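Local coordinates for fiber protein (Duck adenovirus 1, PDB 6ITX) that probably attaches the virus to a host-cell receptor through the trimeric C-terminal head of its capsid fibre, at residues G152-E157 against G275-A280; V208-T213 against C249-N254; I96-N101 against V184-D189. All coordinates share one frame; numbering follows the deposited sequence.

How the contacts relate
From the N terminus, strand 95-100 enters first, and its residues 96-101 wait for 184-189 to close contact 3. Before that happens the chain passes through 152-157, the first half of contact 1, so contacts 1 and 3 cross. Contact 2 opens at 208-213, after contact 3 has closed, and is completed by 249-254; it is nested inside the long loop that 275-280 finally shuts in contact 1. Contacts 2 and 3 add short strands to the same large sheet, their nearest atoms about 12 Å apart. Contact 1 instead joins two loops on the opposite side of the chain's centre from contact 3, their centres about 36 Å apart.

Contact 1 of 3, residues G152-E157 against G275-A280; sequences GNSVQE and GTNFFA
Ser-154 and Asn-277 mark the closest approach of the two backbones, their CA atoms 5.3 Å apart. No strand pairing forms: 154-156 bend with helical angles, while Asn-277 to Ala-280 make a type I beta turn. Side chains therefore do the joining. Asn-277, with CG anti to the backbone N (chi1 -179°), extends its amide to the other loop and uses both ends. ND2 donates to Gly-152 O at 3.0 Å, in the amide plane. OD1 accepts from Ser-154 N at 3.1 Å and, through the opposite face of that plane, from Phe-279 N, which makes an Asx turn; asparagine suits the place because one flat group both donates and accepts. Ser-154 replies with OG, which takes Phe-278 N at 3.1 Å and is also bonded to Gln-271 OE1. Its CB sits over the face of the Phe-279 ring, 3.8 Å from the centroid, a CH-pi contact. Val-155 CG2 packs on Gly-275 O, 3.3 Å away. The joined loops follow strands 134-144 and 262-271. Trp-148, nearly parallel to Phe-279 and edge-to-face with Phe-278, continues the aromatic packing, and Phe-289 of strand 288-299 meets Phe-278.

Contact 2 of 3, residues V208-T213 against C249-N254; sequences VNLAVT and CPCTVN
Leu-210 N gives its hydrogen to Thr-252 O at 2.7 Å, the shortest hydrogen bond between the two strands. Thr-252 O also receives a CA-H...O contact from Asn-209 CA, 3.2 Å away. Three further bonds, 2.9 to 3.2 Å long, continue the ladder: Val-208 N to Pro-250 O, Thr-252 N to Val-208 O, and Asn-254 N to Leu-210 O. This is parallel pairing, with Val-208, Asn-209 and Leu-210 beside Cys-251, Thr-252 and Val-253, and the short strand axes diverge by 39°. Proline is tolerated at 250 because the pairing with 208-210 uses only its carbonyl. On the buried face, Val-208 places CG1 between its backbone N and carbonyl carbon (chi1 56°), which brings that methyl to 3.7 Å from Cys-251 CB. Leu-210 CD1 meets Cys-251 CB at 3.9 Å, so both branched residues of the neighbouring strand pack against the small cysteine. Farther on, the side chains of Val-212 and Val-253 cross at about a right angle, CG2 of the first touching CG1 of the second. Asn-209 and Thr-252 occupy the other, more exposed face, where polar residues are at home. The backbones of Cys-249 and Cys-251 hydrogen-bond to those of Tyr-264 and Ala-262, respectively, in strand 262-271, and Tyr-264 and Val-164 cover Leu-210. The chemistry thus divides the work: directional backbone bonds set the register of 208-210 at the end of strand 241-253, while apolar side chains seat one face against the interior.

Contact 3 of 3, residues I96-N101 against V184-D189; sequences IISMGN and VVWSGD
Trp-186 packs its CB on Ile-96 CB, 3.9 Å away, and turns the edge of its indole to Ser-98. With CG anti to its carbonyl carbon (chi1 -57°), the indole heads toward Ser-98, and Val-184 CG1 covers one face, offset toward the rim. CD1 passes 3.8 Å from Ser-98 OG, and NE1 donates to that Ser-98 OG at 3.0 Å. The bond is nearly straight, 163° at the hydrogen, and OG stands in the ring plane. Serine suits this spot, being short enough for a buried strand position yet able to accept from the indole edge. The backbones pair antiparallel, with Ser-98 and Val-184 exchanging two hydrogen bonds. A classic beta bulge follows, Trp-186 and Ser-187 both facing Ile-96, whose O takes Trp-186 N at 2.9 Å and Ser-187 N at 3.2 Å. On the bulge side Ile-96 CG1 lies 3.7 Å from Ser-187 CB, while Ser-187 OG turns to Thr-94 O. On the other face of the sheet Ile-97 CG2 meets Val-185 CG2 at 4.0 Å. Strand 118-131 flanks 96-100 along its other edge; Gly-132 of a neighbouring subunit packs on Ile-96, and Pro-92 of that subunit on Ser-187. One carbonyl thus satisfies both N-H groups of the bulge, while the indole N-H bond, together with Val-184 over one face, limits the rotation of a ring that is largely exposed.

Contact 1 of 3, residues G152-E157 against G275-A280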
loop_
_atom_site.group_PDB
_atom_site.type_symbol
_atom_site.label_atom_id
_atom_site.label_comp_id
_atom_site.label_asym_id
_atom_site.label_seq_id
_atom_site.Cartn_x
_atom_site.Cartn_y
_atom_site.Cartn_z
ATOM N N GLY A 152 30.986 4.059 12.263
ATOM C CA GLY A 152 30.390 4.298 10.965
ATOM C C GLY A 152 29.582 5.580 10.965
ATOM O O GLY A 152 29.532 6.326 11.952
ATOM N N ASN A 153 28.936 5.849 9.830
ATOM C CA ASN A 153 28.186 7.092 9.654
ATOM C C ASN A 153 26.809 6.763 9.103
ATOM O O ASN A 153 26.699 6.213 8.006
ATOM C CB ASN A 153 28.934 8.051 8.723
ATOM C CG ASN A 153 28.236 9.374 8.561
ATOM O OD1 ASN A 153 27.025 9.444 8.374
ATOM N ND2 ASN A 153 28.999 10.453 8.712
ATOM N N SER A 154 25.763 7.099 9.867
ATOM C CA SER A 154 24.401 6.808 9.425
ATOM C C SER A 154 24.046 7.591 8.171
ATOM O O SER A 154 23.385 7.063 7.260
ATOM C CB SER A 154 23.397 7.134 10.530
ATOM O OG SER A 154 23.473 8.508 10.844
ATOM N N VAL A 155 24.471 8.850 8.118
ATOM C CA VAL A 155 24.127 9.702 6.992
ATOM C C VAL A 155 24.660 9.106 5.698
ATOM O O VAL A 155 23.949 9.047 4.686
ATOM C CB VAL A 155 24.655 11.126 7.221
ATOM C CG1 VAL A 155 24.432 11.997 5.976
ATOM C CG2 VAL A 155 23.989 11.729 8.447
ATOM N N GLN A 156 25.911 8.631 5.718
ATOM C CA GLN A 156 26.470 8.036 4.511
ATOM C C GLN A 156 25.993 6.605 4.333
ATOM O O GLN A 156 25.671 6.188 3.216
ATOM C CB GLN A 156 27.990 8.100 4.539
ATOM C CG GLN A 156 28.565 9.368 3.898
ATOM C CD GLN A 156 29.793 9.881 4.633
ATOM O OE1 GLN A 156 30.396 9.163 5.439
ATOM N NE2 GLN A 156 30.175 11.124 4.354
ATOM N N GLU A 157 25.920 5.854 5.420
ATOM C CA GLU A 157 25.451 4.477 5.382
ATOM C C GLU A 157 23.916 4.447 5.504
ATOM O O GLU A 157 23.261 3.543 4.994
ATOM C CB GLU A 157 26.120 3.671 6.508
ATOM C CG GLU A 157 27.603 3.375 6.290
ATOM C CD GLU A 157 28.349 3.146 7.590
ATOM O OE1 GLU A 157 29.340 3.860 7.844
ATOM O OE2 GLU A 157 27.941 2.268 8.375
ATOM N N GLY A 275 22.428 15.735 8.855
ATOM C CA GLY A 275 21.824 15.074 9.986
ATOM C C GLY A 275 22.874 14.513 10.930
ATOM O O GLY A 275 24.017 14.256 10.551
ATOM N N THR A 276 22.483 14.321 12.188
ATOM C CA THR A 276 23.452 13.845 13.156
ATOM C C THR A 276 23.752 12.372 12.901
ATOM O O THR A 276 22.889 11.603 12.460
ATOM C CB THR A 276 22.963 14.077 14.604
ATOM O OG1 THR A 276 22.112 13.017 15.040
ATOM C CG2 THR A 276 22.211 15.392 14.738
ATOM N N ASN A 277 25.002 11.992 13.158
ATOM C CA ASN A 277 25.478 10.621 12.958
ATOM C C ASN A 277 24.950 9.755 14.092
ATOM O O ASN A 277 25.549 9.687 15.167
ATOM C CB ASN A 277 27.000 10.597 12.903
ATOM C CG ASN A 277 27.567 9.212 12.681
ATOM O OD1 ASN A 277 26.834 8.246 12.487
ATOM N ND2 ASN A 277 28.891 9.107 12.721
ATOM N N PHE A 278 23.814 9.093 13.849
ATOM C CA PHE A 278 23.255 8.155 14.819
ATOM C C PHE A 278 24.291 7.165 15.357
ATOM O O PHE A 278 24.170 6.697 16.491
ATOM C CB PHE A 278 22.095 7.382 14.177
ATOM C CG PHE A 278 21.007 6.952 15.151
ATOM C CD1 PHE A 278 20.260 7.897 15.851
ATOM C CD2 PHE A 278 20.706 5.605 15.321
ATOM C CE1 PHE A 278 19.245 7.510 16.704
ATOM C CE2 PHE A 278 19.708 5.204 16.168
ATOM C CZ PHE A 278 18.962 6.158 16.868
ATOM N N PHE A 279 25.295 6.807 14.568
ATOM C CA PHE A 279 26.213 5.766 15.008
ATOM C C PHE A 279 27.424 6.327 15.742
ATOM O O PHE A 279 28.247 5.545 16.238
ATOM C CB PHE A 279 26.687 4.917 13.815
ATOM C CG PHE A 279 25.574 4.408 12.935
ATOM C CD1 PHE A 279 24.301 4.151 13.460
ATOM C CD2 PHE A 279 25.809 4.165 11.579
ATOM C CE1 PHE A 279 23.273 3.690 12.641
ATOM C CE2 PHE A 279 24.797 3.685 10.753
ATOM C CZ PHE A 279 23.521 3.452 11.282
ATOM N N ALA A 280 27.553 7.649 15.828
ATOM C CA ALA A 280 28.748 8.244 16.403
ATOM C C ALA A 280 28.741 8.097 17.922
ATOM O O ALA A 280 27.694 7.924 18.557
ATOM C CB ALA A 280 28.863 9.715 16.009
#

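Contact 2 of 3, residues V208-T213 against C249-N254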
loop_
_atom_site.group_PDB
_atom_site.type_symbol
_atom_site.label_atom_id
_atom_site.label_comp_id
_atom_site.label_asym_id
_atom_site.label_seq_id
_atom_site.Cartn_x
_atom_site.Cartn_y
_atom_site.Cartn_z
ATOM N N VAL A 208 13.352 -16.084 2.285
ATOM C CA VAL A 208 14.782 -16.173 2.529
ATOM C C VAL A 208 15.033 -17.090 3.728
ATOM O O VAL A 208 14.271 -17.094 4.704
ATOM C CB VAL A 208 15.363 -14.767 2.747
ATOM C CG1 VAL A 208 14.639 -14.058 3.891
ATOM C CG2 VAL A 208 16.855 -14.817 2.968
ATOM N N ASN A 209 16.075 -17.914 3.624
ATOM C CA ASN A 209 16.593 -18.677 4.753
ATOM C C ASN A 209 17.506 -17.771 5.574
ATOM O O ASN A 209 18.386 -17.111 5.013
ATOM C CB ASN A 209 17.366 -19.893 4.232
ATOM C CG ASN A 209 17.409 -21.045 5.224
ATOM O OD1 ASN A 209 16.774 -21.003 6.281
ATOM N ND2 ASN A 209 18.144 -22.100 4.871
ATOM N N LEU A 210 17.304 -17.723 6.888
ATOM C CA LEU A 210 18.092 -16.851 7.760
ATOM C C LEU A 210 19.001 -17.655 8.679
ATOM O O LEU A 210 18.626 -18.725 9.172
ATOM C CB LEU A 210 17.204 -15.956 8.628
ATOM C CG LEU A 210 16.226 -15.011 7.938
ATOM C CD1 LEU A 210 15.523 -14.191 9.003
ATOM C CD2 LEU A 210 16.909 -14.106 6.892
ATOM N N ALA A 211 20.183 -17.110 8.939
ATOM C CA ALA A 211 21.059 -17.688 9.945
ATOM C C ALA A 211 20.434 -17.537 11.334
ATOM O O ALA A 211 19.635 -16.629 11.592
ATOM C CB ALA A 211 22.440 -17.024 9.887
ATOM N N VAL A 212 20.811 -18.441 12.246
ATOM C CA VAL A 212 20.347 -18.329 13.636
ATOM C C VAL A 212 21.214 -17.397 14.485
ATOM O O VAL A 212 20.829 -17.067 15.618
ATOM C CB VAL A 212 20.252 -19.721 14.292
ATOM C CG1 VAL A 212 19.333 -19.671 15.482
ATOM C CG2 VAL A 212 19.707 -20.713 13.283
ATOM N N THR A 213 22.347 -16.928 13.962
ATOM C CA THR A 213 23.240 -16.050 14.701
ATOM C C THR A 213 22.921 -14.572 14.448
ATOM O O THR A 213 22.057 -14.202 13.640
ATOM C CB THR A 213 24.693 -16.341 14.337
ATOM O OG1 THR A 213 24.881 -16.054 12.943
ATOM C CG2 THR A 213 25.061 -17.811 14.651
ATOM N N CYS A 249 9.481 -9.585 3.220
ATOM C CA CYS A 249 9.799 -10.823 2.552
ATOM C C CYS A 249 9.704 -11.926 3.589
ATOM O O CYS A 249 10.388 -11.860 4.626
ATOM C CB CYS A 249 11.197 -10.794 1.946
ATOM S SG CYS A 249 11.590 -12.388 1.238
ATOM N N PRO A 250 8.861 -12.932 3.369
ATOM C CA PRO A 250 8.791 -14.039 4.321
ATOM C C PRO A 250 10.129 -14.761 4.440
ATOM O O PRO A 250 10.991 -14.692 3.563
ATOM C CB PRO A 250 7.698 -14.933 3.729
ATOM C CG PRO A 250 6.790 -13.945 3.072
ATOM C CD PRO A 250 7.743 -12.971 2.417
ATOM N N CYS A 251 10.307 -15.440 5.570
ATOM C CA CYS A 251 11.585 -16.061 5.877
ATOM C C CYS A 251 11.382 -17.367 6.632
ATOM O O CYS A 251 10.318 -17.634 7.207
ATOM C CB CYS A 251 12.450 -15.144 6.727
ATOM S SG CYS A 251 11.573 -14.799 8.257
ATOM N N THR A 252 12.445 -18.161 6.632
ATOM C CA THR A 252 12.554 -19.385 7.402
ATOM C C THR A 252 13.921 -19.408 8.068
ATOM O O THR A 252 14.913 -18.937 7.496
ATOM C CB THR A 252 12.353 -20.621 6.516
ATOM O OG1 THR A 252 11.993 -21.723 7.349
ATOM C CG2 THR A 252 13.618 -20.973 5.741
ATOM N N VAL A 253 13.979 -19.929 9.282
ATOM C CA VAL A 253 15.241 -19.950 10.010
ATOM C C VAL A 253 15.812 -21.361 9.978
ATOM O O VAL A 253 15.085 -22.347 10.162
ATOM C CB VAL A 253 15.065 -19.424 11.446
ATOM C CG1 VAL A 253 16.413 -19.035 12.034
ATOM C CG2 VAL A 253 14.146 -18.206 11.451
ATOM N N ASN A 254 17.138 -21.441 9.794
ATOM C CA ASN A 254 17.801 -22.659 9.327
ATOM C C ASN A 254 17.399 -23.891 10.124
ATOM O O ASN A 254 17.216 -24.972 9.544
ATOM C CB ASN A 254 19.328 -22.470 9.374
ATOM C CG ASN A 254 20.080 -23.498 8.527
ATOM O OD1 ASN A 254 19.820 -24.708 8.613
ATOM N ND2 ASN A 254 20.992 -23.016 7.683
#

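Contact 3 of 3, residues I96-N101 against V184-D189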
loop_
_atom_site.group_PDB
_atom_site.type_symbol
_atom_site.label_atom_id
_atom_site.label_comp_id
_atom_site.label_asym_id
_atom_site.label_seq_id
_atom_site.Cartn_x
_atom_site.Cartn_y
_atom_site.Cartn_z
ATOM N N ILE A 96 -7.405 -10.827 14.869
ATOM C CA ILE A 96 -6.505 -9.768 15.293
ATOM C C ILE A 96 -5.488 -10.336 16.270
ATOM O O ILE A 96 -5.856 -11.047 17.211
ATOM C CB ILE A 96 -7.268 -8.610 15.954
ATOM C CG1 ILE A 96 -8.528 -8.250 15.153
ATOM C CG2 ILE A 96 -6.339 -7.411 16.143
ATOM C CD1 ILE A 96 -9.075 -6.897 15.500
ATOM N N ILE A 97 -4.208 -10.035 16.042
ATOM C CA ILE A 97 -3.155 -10.265 17.020
ATOM C C ILE A 97 -2.272 -9.033 17.024
ATOM O O ILE A 97 -2.272 -8.237 16.085
ATOM C CB ILE A 97 -2.271 -11.517 16.756
ATOM C CG1 ILE A 97 -1.445 -11.354 15.472
ATOM C CG2 ILE A 97 -3.088 -12.808 16.790
ATOM C CD1 ILE A 97 -0.311 -12.351 15.346
ATOM N N SER A 98 -1.494 -8.898 18.087
ATOM C CA SER A 98 -0.526 -7.826 18.191
ATOM C C SER A 98 0.708 -8.333 18.927
ATOM O O SER A 98 0.645 -9.294 19.699
ATOM C CB SER A 98 -1.132 -6.607 18.901
ATOM O OG SER A 98 -1.224 -6.839 20.286
ATOM N N MET A 99 1.845 -7.694 18.659
ATOM C CA MET A 99 3.085 -8.053 19.329
ATOM C C MET A 99 3.826 -6.797 19.750
ATOM O O MET A 99 3.734 -5.755 19.100
ATOM C CB MET A 99 3.968 -8.908 18.429
ATOM C CG MET A 99 3.161 -9.705 17.428
ATOM S SD MET A 99 4.226 -10.522 16.253
ATOM C CE MET A 99 2.983 -11.381 15.333
ATOM N N GLY A 100 4.561 -6.902 20.845
ATOM C CA GLY A 100 5.253 -5.751 21.358
ATOM C C GLY A 100 4.334 -4.885 22.196
ATOM O O GLY A 100 3.240 -5.289 22.602
ATOM N N ASN A 101 4.789 -3.658 22.435
ATOM C CA ASN A 101 4.203 -2.766 23.430
ATOM C C ASN A 101 3.954 -1.418 22.774
ATOM O O ASN A 101 4.906 -0.669 22.512
ATOM C CB ASN A 101 5.137 -2.630 24.631
ATOM C CG ASN A 101 4.737 -1.515 25.565
ATOM O OD1 ASN A 101 3.575 -1.128 25.642
ATOM N ND2 ASN A 101 5.703 -1.009 26.308
ATOM N N VAL A 184 -0.596 -11.346 21.329
ATOM C CA VAL A 184 -1.768 -11.158 22.172
ATOM C C VAL A 184 -2.944 -11.224 21.222
ATOM O O VAL A 184 -3.080 -10.370 20.337
ATOM C CB VAL A 184 -1.748 -9.822 22.937
ATOM C CG1 VAL A 184 -3.118 -9.519 23.501
ATOM C CG2 VAL A 184 -0.691 -9.823 24.034
ATOM N N VAL A 185 -3.779 -12.239 21.378
ATOM C CA VAL A 185 -4.884 -12.437 20.456
ATOM C C VAL A 185 -6.051 -11.571 20.899
ATOM O O VAL A 185 -6.587 -11.771 21.993
ATOM C CB VAL A 185 -5.282 -13.913 20.402
ATOM C CG1 VAL A 185 -6.372 -14.123 19.359
ATOM C CG2 VAL A 185 -4.066 -14.758 20.117
ATOM N N TRP A 186 -6.443 -10.606 20.047
ATOM C CA TRP A 186 -7.624 -9.769 20.251
ATOM C C TRP A 186 -8.860 -10.257 19.512
ATOM O O TRP A 186 -9.960 -9.796 19.823
ATOM C CB TRP A 186 -7.370 -8.321 19.822
ATOM C CG TRP A 186 -6.233 -7.675 20.511
ATOM C CD1 TRP A 186 -4.951 -7.597 20.063
ATOM C CD2 TRP A 186 -6.259 -7.005 21.772
ATOM N NE1 TRP A 186 -4.172 -6.932 20.970
ATOM C CE2 TRP A 186 -4.950 -6.558 22.033
ATOM C CE3 TRP A 186 -7.255 -6.744 22.711
ATOM C CZ2 TRP A 186 -4.614 -5.859 23.196
ATOM C CZ3 TRP A 186 -6.919 -6.042 23.864
ATOM C CH2 TRP A 186 -5.613 -5.608 24.092
ATOM N N SER A 187 -8.724 -11.148 18.539
ATOM C CA SER A 187 -9.902 -11.794 17.964
ATOM C C SER A 187 -9.519 -13.178 17.468
ATOM O O SER A 187 -8.603 -13.300 16.648
ATOM C CB SER A 187 -10.491 -10.962 16.833
ATOM O OG SER A 187 -11.537 -11.660 16.181
ATOM N N GLY A 188 -10.196 -14.208 17.982
ATOM C CA GLY A 188 -10.017 -15.580 17.541
ATOM C C GLY A 188 -9.539 -16.505 18.655
ATOM O O GLY A 188 -9.233 -16.085 19.771
ATOM N N ASP A 189 -9.470 -17.803 18.312
ATOM C CA ASP A 189 -9.016 -18.871 19.199
ATOM C C ASP A 189 -7.636 -18.600 19.752
ATOM O O ASP A 189 -6.988 -17.622 19.374
ATOM C CB ASP A 189 -8.950 -20.218 18.472
ATOM C CG ASP A 189 -10.207 -20.530 17.708
ATOM O OD1 ASP A 189 -10.570 -21.728 17.639
ATOM O OD2 ASP A 189 -10.828 -19.588 17.154
#